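Local coordinates for putative ABC transporter (Thermobispora bispora, PDB 4PE6), which probably binds a carbohydrate-like solute for an ABC transporter, here holding a four-carbon trihydroxy acid in its pocket, at residues N30-T35 with D306-W311; V255-D260 with I288-E293; L124-V129 with P261-A266; A38-A43 with Y56-A61. All coordinates share one frame; numbering follows the deposited sequence.

Interaction 1: N30-T35 with D306-W311; sequences NGWRQT and DEYAAW. With LTH ((2R,3S)-2,3,4-trihydroxybutanoic acid), chain C.
W32 and Y308 form the aromatic part. The indole turns its edge toward the phenol face in an offset edge-to-face pair, planes 79° apart, and W32 CB lies over that face, 4.2 Å from the Y308 ring centroid, as a CH-pi contact. W32 N also lies over the ring, and G31 C comes obliquely to 3.2 Å from Y308 CE1. The direct hydrogen bond across the contact is Y308 N to T35 OG1, 3.2 Å and nearly straight at 170°. Water 1 adds a bridge by donating to G31 O and to D306 O, 2.7 Å each. N30 ND2 and R33 NE both donate to the trihydroxybutanoate carboxylate atom O, each at 3.0 Å, and R33 NE also reaches O2. N30 is the N-cap of helix 31-49, its OD1 accepting from R33 N, so its amide serves both helix and ligand. W32 CG is anti to the backbone N (chi1 -176°), which lays one indole face along the ligand, CE3 to C1 3.5 Å, while W32 NE1 bonds S259 O. With its edge toward Y308 and bonded to S259, the indole probably offers a flat, fixed face beside the N30 and R33 donors to the carboxylate.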
loop_
_atom_site.group_PDB
_atom_site.type_symbol
_atom_site.label_atom_id
_atom_site.label_comp_id
_atom_site.label_asym_id
_atom_site.label_seq_id
_atom_site.Cartn_x
_atom_site.Cartn_y
_atom_site.Cartn_z
ATOM N N ASN A 30 7.045 6.499 -4.058
ATOM C CA ASN A 30 6.460 6.950 -2.810
ATOM C C ASN A 30 7.091 6.187 -1.651
ATOM O O ASN A 30 7.716 5.133 -1.837
ATOM C CB ASN A 30 4.906 6.900 -2.817
ATOM C CG ASN A 30 4.344 5.485 -2.621
ATOM O OD1 ASN A 30 4.852 4.703 -1.822
ATOM N ND2 ASN A 30 3.258 5.171 -3.333
ATOM N N GLY A 31 6.966 6.740 -0.452
ATOM C CA GLY A 31 7.678 6.223 0.713
ATOM C C GLY A 31 7.137 4.869 1.159
ATOM O O GLY A 31 7.870 4.066 1.734
ATOM N N TRP A 32 5.844 4.619 0.881
ATOM C CA TRP A 32 5.222 3.340 1.239
ATOM C C TRP A 32 5.937 2.221 0.466
ATOM O O TRP A 32 6.294 1.182 1.026
ATOM C CB TRP A 32 3.701 3.393 0.948
ATOM C CG TRP A 32 2.924 2.164 1.359
ATOM C CD1 TRP A 32 2.167 2.020 2.474
ATOM C CD2 TRP A 32 2.797 0.926 0.629
ATOM N NE1 TRP A 32 1.617 0.757 2.516
ATOM C CE2 TRP A 32 1.966 0.078 1.385
ATOM C CE3 TRP A 32 3.321 0.452 -0.575
ATOM C CZ2 TRP A 32 1.646 -1.210 0.979
ATOM C CZ3 TRP A 32 3.006 -0.805 -0.990
ATOM C CH2 TRP A 32 2.152 -1.635 -0.220
ATOM N N ARG A 33 6.171 2.452 -0.822
ATOM C CA ARG A 33 6.815 1.462 -1.675
ATOM C C ARG A 33 8.270 1.254 -1.270
ATOM O O ARG A 33 8.800 0.157 -1.382
ATOM C CB ARG A 33 6.737 1.878 -3.136
ATOM C CG ARG A 33 5.349 1.828 -3.751
ATOM C CD ARG A 33 4.821 0.402 -3.978
ATOM N NE ARG A 33 3.491 0.492 -4.568
ATOM C CZ ARG A 33 3.141 0.088 -5.801
ATOM N NH1 ARG A 33 3.977 -0.513 -6.599
ATOM N NH2 ARG A 33 1.906 0.284 -6.219
ATOM N N GLN A 34 8.899 2.324 -0.806
ATOM C CA GLN A 34 10.260 2.223 -0.301
ATOM C C GLN A 34 10.346 1.393 0.981
ATOM O O GLN A 34 11.261 0.606 1.123
ATOM C CB GLN A 34 10.878 3.601 -0.153
ATOM C CG GLN A 34 11.347 4.077 -1.513
ATOM C CD GLN A 34 11.400 5.562 -1.643
ATOM O OE1 GLN A 34 11.698 6.273 -0.687
ATOM N NE2 GLN A 34 11.109 6.053 -2.843
ATOM N N THR A 35 9.366 1.515 1.865
ATOM C CA THR A 35 9.330 0.674 3.046
ATOM C C THR A 35 9.041 -0.775 2.627
ATOM O O THR A 35 9.633 -1.725 3.159
ATOM C CB THR A 35 8.303 1.175 4.069
ATOM O OG1 THR A 35 8.738 2.428 4.604
ATOM C CG2 THR A 35 8.151 0.177 5.214
ATOM N N ASP A 306 10.825 8.271 8.178
ATOM C CA ASP A 306 10.411 7.825 6.847
ATOM C C ASP A 306 9.894 6.380 6.790
ATOM O O ASP A 306 9.593 5.882 5.710
ATOM C CB ASP A 306 11.559 8.003 5.860
ATOM C CG ASP A 306 11.916 9.448 5.660
ATOM O OD1 ASP A 306 11.051 10.223 5.210
ATOM O OD2 ASP A 306 13.062 9.830 5.951
ATOM N N GLU A 307 9.819 5.708 7.935
ATOM C CA GLU A 307 9.433 4.304 7.977
ATOM C C GLU A 307 7.928 4.208 8.148
ATOM O O GLU A 307 7.374 4.775 9.076
ATOM C CB GLU A 307 10.109 3.572 9.126
ATOM C CG GLU A 307 9.760 2.093 9.229
ATOM C CD GLU A 307 10.317 1.439 10.489
ATOM O OE1 GLU A 307 10.904 2.165 11.321
ATOM O OE2 GLU A 307 10.160 0.210 10.648
ATOM N N TYR A 308 7.286 3.489 7.234
ATOM C CA TYR A 308 5.853 3.266 7.288
ATOM C C TYR A 308 5.546 2.058 8.182
ATOM O O TYR A 308 6.296 1.074 8.217
ATOM C CB TYR A 308 5.293 3.045 5.864
ATOM C CG TYR A 308 5.201 4.316 5.057
ATOM C CD1 TYR A 308 6.350 5.019 4.693
ATOM C CD2 TYR A 308 3.964 4.843 4.690
ATOM C CE1 TYR A 308 6.269 6.181 3.953
ATOM C CE2 TYR A 308 3.873 6.008 3.948
ATOM C CZ TYR A 308 5.031 6.674 3.581
ATOM O OH TYR A 308 4.971 7.821 2.849
ATOM N N ALA A 309 4.433 2.134 8.895
ATOM C CA ALA A 309 3.974 1.041 9.735
ATOM C C ALA A 309 3.737 -0.186 8.861
ATOM O O ALA A 309 3.156 -0.083 7.754
ATOM C CB ALA A 309 2.699 1.426 10.475
ATOM N N ALA A 310 4.190 -1.325 9.362
ATOM C CA ALA A 310 4.210 -2.591 8.631
ATOM C C ALA A 310 4.057 -3.746 9.610
ATOM O O ALA A 310 4.578 -3.670 10.710
ATOM C CB ALA A 310 5.517 -2.712 7.861
ATOM N N TRP A 311 3.326 -4.804 9.244
ATOM C CA TRP A 311 3.184 -5.925 10.165
ATOM C C TRP A 311 4.441 -6.813 10.081
ATOM O O TRP A 311 4.959 -7.064 8.984
ATOM C CB TRP A 311 1.914 -6.729 9.882
ATOM C CG TRP A 311 0.636 -5.969 10.024
ATOM C CD1 TRP A 311 -0.332 -5.820 9.070
ATOM C CD2 TRP A 311 0.165 -5.276 11.178
ATOM N NE1 TRP A 311 -1.391 -5.087 9.569
ATOM C CE2 TRP A 311 -1.102 -4.729 10.855
ATOM C CE3 TRP A 311 0.686 -5.061 12.464
ATOM C CZ2 TRP A 311 -1.841 -3.969 11.759
ATOM C CZ3 TRP A 311 -0.059 -4.319 13.360
ATOM C CH2 TRP A 311 -1.311 -3.781 13.003
HETATM O O1 LTH C . 0.664 3.241 -1.353
HETATM C C1 LTH C . 1.002 2.400 -2.265
HETATM O O LTH C . 1.923 2.549 -3.097
HETATM C C2 LTH C . 0.281 1.031 -2.297
HETATM O O2 LTH C . 0.740 0.226 -3.413
HETATM C C3 LTH C . -1.219 1.185 -2.437
HETATM O O3 LTH C . -1.524 1.900 -3.632
HETATM C C4 LTH C . -1.857 -0.216 -2.529
HETATM O O4 LTH C . -1.611 -0.854 -1.248
HETATM O O HOH W 1 9.829 5.293 3.117
#

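Interaction 2: V255-D260 with I288-E293; sequences VAVMSD and IVLIEE. With LTH ((2R,3S)-2,3,4-trihydroxybutanoic acid), chain C.
The flat groups here are peptide units: those carrying the N-H and C=O of M258 and V289 meet between the strands, V257 and L290 project on one face of the sheet, and M258 and V289 on the other. The touching parts run 148° apart, hence antiparallel. M258 and V289 are a hydrogen-bonded pair, V289 N to M258 O at 2.8 Å and M258 N to V289 O at 3.1 Å, the second donor tilted 33° from the carbonyl plane. V257 and L290 make the adjoining non-hydrogen-bonded pair. I291 N continues the pairing to A256 O at 2.9 Å, after which water 2 takes over, accepting from A256 N and donating to I291 O. On the V257 face, L290 CD1 lies 3.8 Å from V257 CB, and I288 CD1 approaches V257 CG2 at 3.9 Å. Beyond the pairing, D260 CB touches V289 CG2, and its carboxylate accepts from W313 NE1 and W311 N. At the pocket end, S259 keeps OG between its backbone N and carbonyl carbon (chi1 59°) and donates to ligand O4 at 2.6 Å. The selenomethionine M258, at the strand end, brings its CE to 3.6 Å from the carboxylate O1 at the ligand's other end. The pairing thus probably helps position both residues at the ligand.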
loop_
_atom_site.group_PDB
_atom_site.type_symbol
_atom_site.label_atom_id
_atom_site.label_comp_id
_atom_site.label_asym_id
_atom_site.label_seq_id
_atom_site.Cartn_x
_atom_site.Cartn_y
_atom_site.Cartn_z
ATOM N N VAL A 255 -7.162 11.138 9.922
ATOM C CA VAL A 255 -6.994 9.687 10.142
ATOM C C VAL A 255 -5.646 9.209 9.617
ATOM O O VAL A 255 -4.961 9.929 8.884
ATOM C CB VAL A 255 -8.120 8.872 9.495
ATOM C CG1 VAL A 255 -9.440 9.219 10.150
ATOM C CG2 VAL A 255 -8.155 9.105 7.980
ATOM N N ALA A 256 -5.251 8.013 10.029
ATOM C CA ALA A 256 -4.034 7.378 9.537
ATOM C C ALA A 256 -4.289 5.909 9.288
ATOM O O ALA A 256 -4.325 5.095 10.233
ATOM C CB ALA A 256 -2.900 7.546 10.541
ATOM N N VAL A 257 -4.474 5.569 8.020
ATOM C CA VAL A 257 -4.729 4.182 7.598
ATOM C C VAL A 257 -4.097 3.930 6.217
ATOM O O VAL A 257 -4.148 4.783 5.333
ATOM C CB VAL A 257 -6.250 3.870 7.595
ATOM C CG1 VAL A 257 -7.021 4.878 6.741
ATOM C CG2 VAL A 257 -6.513 2.443 7.133
HETATM N N MSE A 258 -3.455 2.781 6.043
HETATM C CA MSE A 258 -2.907 2.369 4.750
HETATM C C MSE A 258 -2.856 0.869 4.737
HETATM O O MSE A 258 -3.005 0.207 5.774
HETATM C CB MSE A 258 -1.465 2.877 4.503
HETATM C CG MSE A 258 -1.362 4.382 4.506
HETATM SE SE MSE A 258 0.350 5.021 3.767
HETATM C CE MSE A 258 -0.076 4.816 1.839
ATOM N N SER A 259 -2.671 0.319 3.550
ATOM C CA SER A 259 -2.250 -1.061 3.380
ATOM C C SER A 259 -0.910 -1.326 4.059
ATOM O O SER A 259 -0.183 -0.376 4.446
ATOM C CB SER A 259 -2.155 -1.394 1.892
ATOM O OG SER A 259 -1.218 -0.528 1.252
ATOM N N ASP A 260 -0.580 -2.609 4.143
ATOM C CA ASP A 260 0.631 -3.112 4.797
ATOM C C ASP A 260 1.769 -3.251 3.812
ATOM O O ASP A 260 1.699 -4.078 2.905
ATOM C CB ASP A 260 0.317 -4.483 5.417
ATOM C CG ASP A 260 1.516 -5.147 6.081
ATOM O OD1 ASP A 260 2.484 -4.471 6.509
ATOM O OD2 ASP A 260 1.472 -6.383 6.200
ATOM N N ILE A 288 -4.813 -4.764 6.528
ATOM C CA ILE A 288 -4.297 -3.399 6.412
ATOM C C ILE A 288 -3.742 -2.919 7.774
ATOM O O ILE A 288 -3.780 -3.659 8.763
ATOM C CB ILE A 288 -5.404 -2.436 5.942
ATOM C CG1 ILE A 288 -6.576 -2.432 6.940
ATOM C CG2 ILE A 288 -5.878 -2.784 4.527
ATOM C CD1 ILE A 288 -7.588 -1.326 6.688
ATOM N N VAL A 289 -3.222 -1.686 7.799
ATOM C CA VAL A 289 -2.682 -1.052 9.009
ATOM C C VAL A 289 -3.519 0.189 9.320
ATOM O O VAL A 289 -3.310 1.272 8.755
ATOM C CB VAL A 289 -1.190 -0.644 8.864
ATOM C CG1 VAL A 289 -0.653 -0.135 10.191
ATOM C CG2 VAL A 289 -0.351 -1.819 8.365
ATOM N N LEU A 290 -4.496 0.012 10.201
ATOM C CA LEU A 290 -5.324 1.116 10.677
ATOM C C LEU A 290 -4.734 1.612 12.004
ATOM O O LEU A 290 -4.623 0.846 12.947
ATOM C CB LEU A 290 -6.763 0.633 10.858
ATOM C CG LEU A 290 -7.759 1.565 11.554
ATOM C CD1 LEU A 290 -8.088 2.763 10.681
ATOM C CD2 LEU A 290 -9.018 0.777 11.938
ATOM N N ILE A 291 -4.353 2.880 12.057
ATOM C CA ILE A 291 -3.798 3.475 13.269
ATOM C C ILE A 291 -4.842 4.401 13.878
ATOM O O ILE A 291 -4.939 5.561 13.521
ATOM C CB ILE A 291 -2.483 4.220 12.984
ATOM C CG1 ILE A 291 -1.492 3.250 12.346
ATOM C CG2 ILE A 291 -1.887 4.775 14.274
ATOM C CD1 ILE A 291 -0.208 3.893 11.887
ATOM N N GLU A 292 -5.643 3.850 14.782
ATOM C CA GLU A 292 -6.564 4.651 15.579
ATOM C C GLU A 292 -5.794 5.395 16.665
ATOM O O GLU A 292 -4.632 5.085 16.936
ATOM C CB GLU A 292 -7.656 3.765 16.165
ATOM C CG GLU A 292 -8.554 3.213 15.073
ATOM C CD GLU A 292 -9.714 2.431 15.621
ATOM O OE1 GLU A 292 -9.481 1.379 16.248
ATOM O OE2 GLU A 292 -10.859 2.877 15.415
ATOM N N GLU A 293 -6.446 6.378 17.280
ATOM C CA GLU A 293 -5.768 7.287 18.198
ATOM C C GLU A 293 -4.953 6.529 19.249
ATOM O O GLU A 293 -3.799 6.848 19.488
ATOM C CB GLU A 293 -6.769 8.244 18.867
ATOM C CG GLU A 293 -6.118 9.370 19.664
ATOM C CD GLU A 293 -7.131 10.270 20.343
ATOM O OE1 GLU A 293 -7.995 10.823 19.633
ATOM O OE2 GLU A 293 -7.070 10.434 21.583
HETATM O O1 LTH C . 0.664 3.241 -1.353
HETATM C C1 LTH C . 1.002 2.400 -2.265
HETATM O O LTH C . 1.923 2.549 -3.097
HETATM C C2 LTH C . 0.281 1.031 -2.297
HETATM O O2 LTH C . 0.740 0.226 -3.413
HETATM C C3 LTH C . -1.219 1.185 -2.437
HETATM O O3 LTH C . -1.524 1.900 -3.632
HETATM C C4 LTH C . -1.857 -0.216 -2.529
HETATM O O4 LTH C . -1.611 -0.854 -1.248
HETATM O O HOH W 2 -6.959 6.841 12.088
#

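Interaction 3: L124-V129 with P261-A266; sequences LQNSFV and PAQSVA
Q263 and A266, on the first turns of helix 263-275, pack against strand 122-126 of the central sheet. This places the contact beside the strand-to-helix passage at N126-F128, probably one of the hinge connections of the type I periplasmic binding protein fold. From the N-cap position at A262 the chain enters the helix, and Q263 carries most of the contact. Its CG lies anti to the carbonyl carbon (chi1 -75°) and its chain runs extended to the strand, where its amide stacks on that of N126, the planes 15° apart and N126 ND2 3.4 Å from Q263 CD. Q263 OE1 settles 3.1 Å from Q125 C. Its distance to N126 N is 3.3 Å, but the angle is too poor for a hydrogen bond. Q263 NE2 donates to D113 OD1 and D260 O; since D113 OD1 also bonds the ligand, Q263 acts as a second-shell residue. The N126 amide is held too: OD1 accepts from D260 N, and ND2 donates to Q125 O at 3.0 Å from above the carbonyl plane. The aliphatic part of Q263 meets L124, CG to L124 CD2 at 4.0 Å. One turn further, A266 CB rests 3.9 Å from L124 CD1.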
loop_
_atom_site.group_PDB
_atom_site.type_symbol
_atom_site.label_atom_id
_atom_site.label_comp_id
_atom_site.label_asym_id
_atom_site.label_seq_id
_atom_site.Cartn_x
_atom_site.Cartn_y
_atom_site.Cartn_z
ATOM N N LEU A 124 -1.921 -12.228 -3.095
ATOM C CA LEU A 124 -1.843 -11.881 -1.686
ATOM C C LEU A 124 -2.014 -10.380 -1.587
ATOM O O LEU A 124 -1.158 -9.627 -2.027
ATOM C CB LEU A 124 -0.508 -12.305 -1.083
ATOM C CG LEU A 124 -0.448 -12.231 0.451
ATOM C CD1 LEU A 124 0.590 -13.217 0.953
ATOM C CD2 LEU A 124 -0.150 -10.815 0.987
ATOM N N GLN A 125 -3.131 -9.959 -1.023
ATOM C CA GLN A 125 -3.532 -8.561 -1.055
ATOM C C GLN A 125 -3.931 -8.057 0.320
ATOM O O GLN A 125 -3.805 -8.769 1.319
ATOM C CB GLN A 125 -4.670 -8.389 -2.077
ATOM C CG GLN A 125 -5.993 -9.023 -1.645
ATOM C CD GLN A 125 -7.096 -8.686 -2.607
ATOM O OE1 GLN A 125 -7.472 -9.507 -3.416
ATOM N NE2 GLN A 125 -7.584 -7.447 -2.559
ATOM N N ASN A 126 -4.396 -6.822 0.370
ATOM C CA ASN A 126 -5.105 -6.291 1.510
ATOM C C ASN A 126 -6.487 -5.893 1.020
ATOM O O ASN A 126 -6.721 -5.766 -0.196
ATOM C CB ASN A 126 -4.422 -5.018 2.069
ATOM C CG ASN A 126 -3.184 -5.279 2.945
ATOM O OD1 ASN A 126 -2.597 -4.313 3.459
ATOM N ND2 ASN A 126 -2.746 -6.526 3.074
ATOM N N SER A 127 -7.389 -5.620 1.951
ATOM C CA SER A 127 -8.706 -5.049 1.567
ATOM C C SER A 127 -8.591 -3.558 1.242
ATOM O O SER A 127 -8.648 -2.698 2.118
ATOM C CB SER A 127 -9.761 -5.237 2.640
ATOM O OG SER A 127 -10.955 -4.583 2.245
ATOM N N PHE A 128 -8.480 -3.265 -0.043
ATOM C CA PHE A 128 -8.443 -1.885 -0.505
ATOM C C PHE A 128 -9.768 -1.196 -0.245
ATOM O O PHE A 128 -9.793 -0.010 0.073
ATOM C CB PHE A 128 -8.011 -1.836 -1.956
ATOM C CG PHE A 128 -6.753 -2.600 -2.202
ATOM C CD1 PHE A 128 -5.588 -2.263 -1.507
ATOM C CD2 PHE A 128 -6.730 -3.684 -3.045
ATOM C CE1 PHE A 128 -4.422 -2.989 -1.691
ATOM C CE2 PHE A 128 -5.567 -4.396 -3.239
ATOM C CZ PHE A 128 -4.418 -4.060 -2.555
ATOM N N VAL A 129 -10.858 -1.960 -0.305
ATOM C CA VAL A 129 -12.153 -1.417 0.034
ATOM C C VAL A 129 -12.197 -0.933 1.483
ATOM O O VAL A 129 -12.676 0.161 1.748
ATOM C CB VAL A 129 -13.281 -2.423 -0.218
ATOM C CG1 VAL A 129 -14.589 -1.892 0.340
ATOM C CG2 VAL A 129 -13.417 -2.674 -1.724
ATOM N N PRO A 261 2.835 -2.435 3.971
ATOM C CA PRO A 261 3.989 -2.585 3.088
ATOM C C PRO A 261 4.618 -3.970 3.161
ATOM O O PRO A 261 5.196 -4.422 2.177
ATOM C CB PRO A 261 4.984 -1.522 3.594
ATOM C CG PRO A 261 4.157 -0.543 4.334
ATOM C CD PRO A 261 3.014 -1.330 4.923
ATOM N N ALA A 262 4.501 -4.633 4.313
ATOM C CA ALA A 262 5.038 -5.949 4.499
ATOM C C ALA A 262 4.225 -7.068 3.849
ATOM O O ALA A 262 4.481 -8.229 4.083
ATOM C CB ALA A 262 5.279 -6.220 5.990
ATOM N N GLN A 263 3.264 -6.734 2.993
ATOM C CA GLN A 263 2.782 -7.726 2.056
ATOM C C GLN A 263 3.922 -8.364 1.268
ATOM O O GLN A 263 3.818 -9.522 0.886
ATOM C CB GLN A 263 1.795 -7.140 1.087
ATOM C CG GLN A 263 0.422 -6.879 1.670
ATOM C CD GLN A 263 -0.424 -6.107 0.690
ATOM O OE1 GLN A 263 -1.166 -6.700 -0.080
ATOM N NE2 GLN A 263 -0.301 -4.764 0.701
ATOM N N SER A 264 5.008 -7.618 1.026
ATOM C CA SER A 264 6.149 -8.175 0.345
ATOM C C SER A 264 6.823 -9.318 1.127
ATOM O O SER A 264 7.345 -10.275 0.530
ATOM C CB SER A 264 7.179 -7.077 0.028
ATOM O OG SER A 264 7.669 -6.506 1.233
ATOM N N VAL A 265 6.851 -9.181 2.447
ATOM C CA VAL A 265 7.457 -10.184 3.298
ATOM C C VAL A 265 6.537 -11.401 3.363
ATOM O O VAL A 265 6.984 -12.534 3.290
ATOM C CB VAL A 265 7.670 -9.642 4.712
ATOM C CG1 VAL A 265 8.185 -10.732 5.614
ATOM C CG2 VAL A 265 8.649 -8.471 4.706
ATOM N N ALA A 266 5.245 -11.159 3.497
ATOM C CA ALA A 266 4.278 -12.262 3.451
ATOM C C ALA A 266 4.354 -12.999 2.108
ATOM O O ALA A 266 4.221 -14.209 2.056
ATOM C CB ALA A 266 2.867 -11.744 3.694
#

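Interaction 4: A38-A43 with Y56-A61; sequences AKFEEA and YKVVNA
Helix 38-43 and strand 56-60 run almost antiparallel, their N-to-C directions 167° apart and their axes 9.7 Å from each other at closest approach. E41 and V58 mark the nearest backbone point, with CA atoms 8.1 Å apart. Such spacing leaves room for one layer of side chains, as expected for the helix of a beta-alpha-beta unit lying over its sheet: strand 20-25, helix 31-49 and strand 55-60 form that unit, and the two strands are parallel neighbours in the sheet, 55-60 being its outermost strand on this side. Y56 and V58 point toward the helix, whereas K57 between them points away and meets L77 of helix 67-78. From the helix come F40 and E41. F40, its CG anti to the backbone N (chi1 172°), slides past both strand residues in the opposite direction; its CD2 stands 3.7 Å from V58 CG2 and its CE2 4.2 Å from Y56 CD1, both oblique to the ring. E41 crosses Y56 at about a right angle, bringing CG to 4.0 Å from Y56 CE1. No hydrogen bond or salt bridge links the two segments, and cohesion comes from van der Waals contact, mostly between carbons. F40 is buried and its other neighbours include S264 of helix 263-275, while E41 is partly exposed. The E41 chain is extended beyond CG and crosses V58, too, at about a right angle, ending with OE2 3.7 Å from V58 CG2.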
loop_
_atom_site.group_PDB
_atom_site.type_symbol
_atom_site.label_atom_id
_atom_site.label_comp_id
_atom_site.label_asym_id
_atom_site.label_seq_id
_atom_site.Cartn_x
_atom_site.Cartn_y
_atom_site.Cartn_z
ATOM N N ALA A 38 12.269 -2.198 1.456
ATOM C CA ALA A 38 13.189 -2.325 2.584
ATOM C C ALA A 38 12.835 -3.538 3.467
ATOM O O ALA A 38 13.710 -4.326 3.806
ATOM C CB ALA A 38 13.234 -1.027 3.364
ATOM N N LYS A 39 11.557 -3.733 3.795
ATOM C CA LYS A 39 11.149 -4.878 4.603
ATOM C C LYS A 39 11.406 -6.205 3.884
ATOM O O LYS A 39 11.862 -7.156 4.512
ATOM C CB LYS A 39 9.672 -4.774 4.999
ATOM C CG LYS A 39 9.326 -3.569 5.848
ATOM C CD LYS A 39 9.982 -3.634 7.220
ATOM C CE LYS A 39 9.798 -2.325 7.971
ATOM N NZ LYS A 39 9.937 -2.554 9.426
ATOM N N PHE A 40 11.123 -6.268 2.573
ATOM C CA PHE A 40 11.449 -7.441 1.785
ATOM C C PHE A 40 12.934 -7.738 1.808
ATOM O O PHE A 40 13.338 -8.878 1.981
ATOM C CB PHE A 40 11.026 -7.290 0.307
ATOM C CG PHE A 40 11.522 -8.420 -0.561
ATOM C CD1 PHE A 40 10.883 -9.660 -0.540
ATOM C CD2 PHE A 40 12.645 -8.267 -1.356
ATOM C CE1 PHE A 40 11.337 -10.703 -1.332
ATOM C CE2 PHE A 40 13.113 -9.303 -2.139
ATOM C CZ PHE A 40 12.455 -10.533 -2.116
ATOM N N GLU A 41 13.752 -6.714 1.594
ATOM C CA GLU A 41 15.179 -6.925 1.498
ATOM C C GLU A 41 15.777 -7.356 2.846
ATOM O O GLU A 41 16.631 -8.238 2.894
ATOM C CB GLU A 41 15.866 -5.668 0.979
ATOM C CG GLU A 41 15.704 -5.488 -0.513
ATOM C CD GLU A 41 16.304 -4.190 -1.021
ATOM O OE1 GLU A 41 16.406 -3.225 -0.238
ATOM O OE2 GLU A 41 16.639 -4.133 -2.218
ATOM N N GLU A 42 15.312 -6.748 3.926
ATOM C CA GLU A 42 15.697 -7.195 5.269
ATOM C C GLU A 42 15.286 -8.656 5.504
ATOM O O GLU A 42 16.071 -9.440 6.004
ATOM C CB GLU A 42 15.064 -6.296 6.318
ATOM C CG GLU A 42 15.252 -6.760 7.748
ATOM C CD GLU A 42 14.549 -5.851 8.739
ATOM O OE1 GLU A 42 13.303 -5.727 8.692
ATOM O OE2 GLU A 42 15.252 -5.289 9.587
ATOM N N ALA A 43 14.058 -9.020 5.154
ATOM C CA ALA A 43 13.601 -10.394 5.365
ATOM C C ALA A 43 14.358 -11.403 4.485
ATOM O O ALA A 43 14.662 -12.517 4.917
ATOM C CB ALA A 43 12.111 -10.512 5.114
ATOM N N TYR A 56 18.432 -13.268 -3.888
ATOM C CA TYR A 56 17.259 -12.420 -4.076
ATOM C C TYR A 56 17.633 -11.210 -4.925
ATOM O O TYR A 56 18.784 -10.764 -4.909
ATOM C CB TYR A 56 16.668 -11.993 -2.726
ATOM C CG TYR A 56 17.466 -10.971 -1.945
ATOM C CD1 TYR A 56 17.265 -9.606 -2.125
ATOM C CD2 TYR A 56 18.409 -11.373 -0.995
ATOM C CE1 TYR A 56 18.003 -8.672 -1.400
ATOM C CE2 TYR A 56 19.133 -10.450 -0.264
ATOM C CZ TYR A 56 18.927 -9.105 -0.469
ATOM O OH TYR A 56 19.668 -8.191 0.257
ATOM N N LYS A 57 16.656 -10.703 -5.673
ATOM C CA LYS A 57 16.821 -9.532 -6.502
ATOM C C LYS A 57 15.536 -8.695 -6.531
ATOM O O LYS A 57 14.424 -9.244 -6.675
ATOM C CB LYS A 57 17.191 -9.944 -7.921
ATOM C CG LYS A 57 17.788 -8.820 -8.758
ATOM C CD LYS A 57 18.112 -9.309 -10.158
ATOM C CE LYS A 57 18.349 -8.178 -11.132
ATOM N NZ LYS A 57 19.719 -7.654 -10.950
ATOM N N VAL A 58 15.712 -7.381 -6.392
ATOM C CA VAL A 58 14.650 -6.400 -6.545
ATOM C C VAL A 58 14.834 -5.560 -7.806
ATOM O O VAL A 58 15.908 -4.984 -8.051
ATOM C CB VAL A 58 14.611 -5.458 -5.329
ATOM C CG1 VAL A 58 13.653 -4.293 -5.566
ATOM C CG2 VAL A 58 14.208 -6.244 -4.099
ATOM N N VAL A 59 13.783 -5.464 -8.606
ATOM C CA VAL A 59 13.815 -4.541 -9.723
ATOM C C VAL A 59 12.599 -3.634 -9.700
ATOM O O VAL A 59 11.471 -4.121 -9.624
ATOM C CB VAL A 59 13.930 -5.284 -11.051
ATOM C CG1 VAL A 59 13.937 -4.289 -12.193
ATOM C CG2 VAL A 59 15.216 -6.127 -11.070
ATOM N N ASN A 60 12.842 -2.322 -9.738
ATOM C CA ASN A 60 11.767 -1.320 -9.744
ATOM C C ASN A 60 11.610 -0.714 -11.126
ATOM O O ASN A 60 12.594 -0.288 -11.746
ATOM C CB ASN A 60 12.063 -0.170 -8.769
ATOM C CG ASN A 60 12.177 -0.629 -7.325
ATOM O OD1 ASN A 60 11.251 -1.224 -6.756
ATOM N ND2 ASN A 60 13.325 -0.317 -6.704
ATOM N N ALA A 61 10.371 -0.642 -11.603
ATOM C CA ALA A 61 10.077 0.106 -12.827
ATOM C C ALA A 61 10.034 1.624 -12.511
ATOM O O ALA A 61 9.343 2.036 -11.597
ATOM C CB ALA A 61 8.759 -0.365 -13.426
#

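Interactions 2 and 3 are buried and meet in the sheet, where strands 283-290 and 122-126 are neighbours; a side-chain-to-backbone bond connects them. Interaction 1 is partly buried and shares the ligand with interaction 2, to which it is likewise joined by side-chain-to-backbone bonding. Interaction 4, also partly buried, lies farther out but uses the same helix, 31-49, as interaction 1; K39 ties it to E307 by a salt bridge, and V265 packs against it from interaction 3. Chemistry follows place: polar and aromatic at the pocket, backbone pairing in the central strands, amide stacking near the probable hinge, and apolar packing at the outer strand.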